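Local coordinates for Spermidine/putrescine ABC transporter, periplasmic binding protein (Treponema pallidum, PDB 2V84) that probably binds polyamines such as spermidine and putrescine in the periplasm as the receptor of an ABC transporter, at residues P142-I150 against D244-P254. Sequence-based numbering, arbitrary orientation.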
loop_
_atom_site.group_PDB
_atom_site.type_symbol
_atom_site.label_atom_id
_atom_site.label_comp_id
_atom_site.label_asym_id
_atom_site.label_seq_id
_atom_site.Cartn_x
_atom_site.Cartn_y
_atom_site.Cartn_z
ATOM N N PRO A 142 -18.875 0.950 -21.029
ATOM C CA PRO A 142 -18.676 2.274 -21.645
ATOM C C PRO A 142 -19.150 3.459 -20.794
ATOM O O PRO A 142 -18.559 4.547 -20.892
ATOM C CB PRO A 142 -19.476 2.193 -22.942
ATOM C CG PRO A 142 -19.827 0.746 -23.114
ATOM C CD PRO A 142 -19.897 0.174 -21.750
ATOM N N SER A 143 -20.157 3.237 -19.946
ATOM C CA SER A 143 -20.691 4.295 -19.071
ATOM C C SER A 143 -20.600 3.932 -17.579
ATOM O O SER A 143 -21.108 2.905 -17.147
ATOM C CB SER A 143 -22.140 4.649 -19.474
ATOM O OG SER A 143 -22.644 5.717 -18.676
ATOM N N TYR A 144 -19.940 4.779 -16.800
ATOM C CA TYR A 144 -19.785 4.531 -15.361
ATOM C C TYR A 144 -19.407 5.822 -14.663
ATOM O O TYR A 144 -18.802 6.708 -15.279
ATOM C CB TYR A 144 -18.716 3.433 -15.096
ATOM C CG TYR A 144 -17.387 3.729 -15.756
ATOM C CD1 TYR A 144 -17.174 3.412 -17.107
ATOM C CD2 TYR A 144 -16.350 4.352 -15.043
ATOM C CE1 TYR A 144 -15.961 3.705 -17.730
ATOM C CE2 TYR A 144 -15.133 4.657 -15.658
ATOM C CZ TYR A 144 -14.965 4.332 -17.018
ATOM O OH TYR A 144 -13.782 4.620 -17.652
ATOM N N ALA A 145 -19.757 5.925 -13.379
ATOM C CA ALA A 145 -19.259 7.018 -12.557
ATOM C C ALA A 145 -18.003 6.507 -11.884
ATOM O O ALA A 145 -17.892 5.309 -11.594
ATOM C CB ALA A 145 -20.308 7.456 -11.503
ATOM N N ARG A 146 -17.057 7.412 -11.631
ATOM C CA ARG A 146 -15.746 7.044 -11.093
ATOM C C ARG A 146 -15.778 7.078 -9.564
ATOM O O ARG A 146 -15.187 7.953 -8.915
ATOM C CB ARG A 146 -14.671 7.987 -11.647
ATOM C CG ARG A 146 -14.403 7.820 -13.129
ATOM C CD ARG A 146 -13.059 8.493 -13.518
ATOM N NE ARG A 146 -12.710 8.288 -14.927
ATOM C CZ ARG A 146 -13.162 9.019 -15.952
ATOM N NH1 ARG A 146 -14.007 10.031 -15.760
ATOM N NH2 ARG A 146 -12.779 8.737 -17.196
ATOM N N THR A 147 -16.525 6.140 -8.991
ATOM C CA THR A 147 -16.873 6.150 -7.572
ATOM C C THR A 147 -16.938 4.703 -7.074
ATOM O O THR A 147 -17.098 3.777 -7.865
ATOM C CB THR A 147 -18.265 6.832 -7.289
ATOM O OG1 THR A 147 -19.317 6.033 -7.860
ATOM C CG2 THR A 147 -18.355 8.231 -7.891
ATOM N N TRP A 148 -16.864 4.530 -5.758
ATOM C CA TRP A 148 -16.991 3.191 -5.147
ATOM C C TRP A 148 -18.350 2.544 -5.399
ATOM O O TRP A 148 -18.489 1.331 -5.301
ATOM C CB TRP A 148 -16.742 3.267 -3.628
ATOM C CG TRP A 148 -15.324 3.690 -3.318
ATOM C CD1 TRP A 148 -14.918 4.908 -2.874
ATOM C CD2 TRP A 148 -14.128 2.904 -3.489
ATOM N NE1 TRP A 148 -13.546 4.939 -2.759
ATOM C CE2 TRP A 148 -13.034 3.724 -3.123
ATOM C CE3 TRP A 148 -13.879 1.592 -3.907
ATOM C CZ2 TRP A 148 -11.702 3.276 -3.171
ATOM C CZ3 TRP A 148 -12.558 1.141 -3.956
ATOM C CH2 TRP A 148 -11.484 1.982 -3.573
ATOM N N SER A 149 -19.374 3.361 -5.628
ATOM C CA SER A 149 -20.703 2.830 -5.829
ATOM C C SER A 149 -20.765 2.023 -7.118
ATOM O O SER A 149 -21.800 1.447 -7.437
ATOM C CB SER A 149 -21.732 3.947 -5.823
ATOM O OG SER A 149 -21.944 4.385 -4.470
ATOM N N ILE A 150 -19.660 1.969 -7.859
ATOM C CA ILE A 150 -19.617 1.138 -9.076
ATOM C C ILE A 150 -19.837 -0.334 -8.688
ATOM O O ILE A 150 -20.335 -1.146 -9.464
ATOM C CB ILE A 150 -18.282 1.318 -9.854
ATOM C CG1 ILE A 150 -18.390 0.668 -11.245
ATOM C CG2 ILE A 150 -17.067 0.785 -9.041
ATOM C CD1 ILE A 150 -17.417 1.240 -12.271
ATOM N N ASP A 244 -9.376 2.134 -17.560
ATOM C CA ASP A 244 -9.430 3.347 -16.778
ATOM C C ASP A 244 -9.221 2.906 -15.361
ATOM O O ASP A 244 -10.083 2.221 -14.798
ATOM C CB ASP A 244 -10.802 4.009 -16.919
ATOM C CG ASP A 244 -10.890 5.357 -16.238
ATOM O OD1 ASP A 244 -9.906 5.836 -15.626
ATOM O OD2 ASP A 244 -11.991 5.953 -16.302
ATOM N N PHE A 245 -8.060 3.254 -14.816
ATOM C CA PHE A 245 -7.769 3.056 -13.421
ATOM C C PHE A 245 -7.932 4.411 -12.780
ATOM O O PHE A 245 -7.404 5.401 -13.302
ATOM C CB PHE A 245 -6.329 2.544 -13.193
ATOM C CG PHE A 245 -5.971 2.464 -11.758
ATOM C CD1 PHE A 245 -6.271 1.325 -11.017
ATOM C CD2 PHE A 245 -5.430 3.567 -11.108
ATOM C CE1 PHE A 245 -6.027 1.306 -9.664
ATOM C CE2 PHE A 245 -5.158 3.532 -9.768
ATOM C CZ PHE A 245 -5.466 2.404 -9.038
ATOM N N PHE A 246 -8.649 4.457 -11.662
ATOM C CA PHE A 246 -8.822 5.691 -10.893
ATOM C C PHE A 246 -8.930 5.388 -9.418
ATOM O O PHE A 246 -9.412 4.334 -9.021
ATOM C CB PHE A 246 -10.087 6.461 -11.333
ATOM C CG PHE A 246 -11.321 5.611 -11.398
ATOM C CD1 PHE A 246 -11.624 4.891 -12.550
ATOM C CD2 PHE A 246 -12.201 5.554 -10.331
ATOM C CE1 PHE A 246 -12.766 4.084 -12.617
ATOM C CE2 PHE A 246 -13.334 4.762 -10.383
ATOM C CZ PHE A 246 -13.621 4.018 -11.536
ATOM N N ILE A 247 -8.488 6.334 -8.605
ATOM C CA ILE A 247 -8.782 6.322 -7.181
ATOM C C ILE A 247 -9.932 7.321 -7.052
ATOM O O ILE A 247 -9.771 8.470 -7.454
ATOM C CB ILE A 247 -7.554 6.790 -6.362
ATOM C CG1 ILE A 247 -6.352 5.876 -6.631
ATOM C CG2 ILE A 247 -7.903 6.911 -4.860
ATOM C CD1 ILE A 247 -4.991 6.582 -6.624
ATOM N N PRO A 248 -11.108 6.889 -6.530
ATOM C CA PRO A 248 -12.255 7.777 -6.445
ATOM C C PRO A 248 -11.925 9.093 -5.724
ATOM O O PRO A 248 -11.336 9.069 -4.637
ATOM C CB PRO A 248 -13.268 6.945 -5.657
ATOM C CG PRO A 248 -12.928 5.535 -6.065
ATOM C CD PRO A 248 -11.435 5.525 -6.068
ATOM N N GLN A 249 -12.289 10.211 -6.349
ATOM C CA GLN A 249 -11.870 11.546 -5.901
ATOM C C GLN A 249 -12.979 12.328 -5.197
ATOM O O GLN A 249 -12.719 13.404 -4.634
ATOM C CB GLN A 249 -11.322 12.356 -7.087
ATOM C CG GLN A 249 -10.065 11.775 -7.751
ATOM C CD GLN A 249 -8.820 11.821 -6.869
ATOM O OE1 GLN A 249 -8.397 12.883 -6.424
ATOM N NE2 GLN A 249 -8.229 10.668 -6.623
ATOM N N ASP A 250 -14.207 11.800 -5.222
ATOM C CA ASP A 250 -15.353 12.500 -4.624
ATOM C C ASP A 250 -15.517 12.213 -3.127
ATOM O O ASP A 250 -16.392 12.776 -2.474
ATOM C CB ASP A 250 -16.650 12.231 -5.414
ATOM C CG ASP A 250 -17.165 10.799 -5.261
ATOM O OD1 ASP A 250 -16.356 9.833 -5.290
ATOM O OD2 ASP A 250 -18.406 10.652 -5.141
ATOM N N VAL A 251 -14.650 11.350 -2.599
ATOM C CA VAL A 251 -14.634 10.947 -1.194
ATOM C C VAL A 251 -13.188 10.827 -0.712
ATOM O O VAL A 251 -12.269 10.854 -1.527
ATOM C CB VAL A 251 -15.372 9.586 -0.962
ATOM C CG1 VAL A 251 -16.858 9.704 -1.297
ATOM C CG2 VAL A 251 -14.720 8.476 -1.750
ATOM N N ALA A 252 -12.988 10.692 0.598
ATOM C CA ALA A 252 -11.647 10.527 1.160
ATOM C C ALA A 252 -11.251 9.056 1.169
ATOM O O ALA A 252 -11.232 8.410 2.203
ATOM C CB ALA A 252 -11.567 11.132 2.572
ATOM N N SER A 253 -10.960 8.526 -0.016
ATOM C CA SER A 253 -10.610 7.114 -0.183
ATOM C C SER A 253 -9.378 6.733 0.631
ATOM O O SER A 253 -8.481 7.554 0.806
ATOM C CB SER A 253 -10.332 6.811 -1.650
ATOM O OG SER A 253 -11.402 7.245 -2.456
ATOM N N PRO A 254 -9.317 5.468 1.095
ATOM C CA PRO A 254 -8.153 5.025 1.855
ATOM C C PRO A 254 -6.836 5.095 1.074
ATOM O O PRO A 254 -6.737 4.661 -0.090
ATOM C CB PRO A 254 -8.466 3.576 2.234
ATOM C CG PRO A 254 -9.803 3.250 1.707
ATOM C CD PRO A 254 -10.331 4.412 0.908
HETATM O O HOH W 1 -13.286 10.032 -8.997
HETATM O O HOH W 2 -16.954 7.363 -4.170
#
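Pro248 lies on one face of the buried Trp148 indole. Pro248 CG sits 3.5 Å from the centroid of the five-membered ring of Trp148, a CH-pi contact. At the indole edge, in the ring plane, Val251 CG2 meets Trp148 CD1 at 3.7 Å. Trp148 NE1 donates in the same plane to Ser253 OG (3.2 Å, 159° at the hydrogen). Ser253 OG in turn donates to the backbone O of Pro248, so the loop that carries the proline probably also helps place the acceptor. Ala172 and Ser176 of helix 166-176 also pack on Trp148, and His225 stacks edge-to-face with it. In this solute-binding protein the contact ties the loop before strand 160-162 to strand 243-246 and the loop after it. There Pro254 touches Glu168, a predicted spermidine-site residue.

Phe246 forms the second apolar patch. Arg146 CB rests over the Phe246 ring, 3.9 Å from its centroid. Water 1 links Arg146 O to Gln249 N, and water 2 links Trp148 N to Asp250 OD1.

At the outer end, Asp244 OD2 takes Tyr144 OH at 2.6 Å on its anti lone pair. The syn lone pair of Asp244 OD2 takes Arg146 NE at 2.8 Å, in a salt bridge. The Arg146 chain runs extended from CG to NE, which carries the guanidinium past Phe246 to this carboxylate. Two donors grip this oxygen, and Arg146 NH2 adds a weak third bond. Together they probably favour the charged carboxylate.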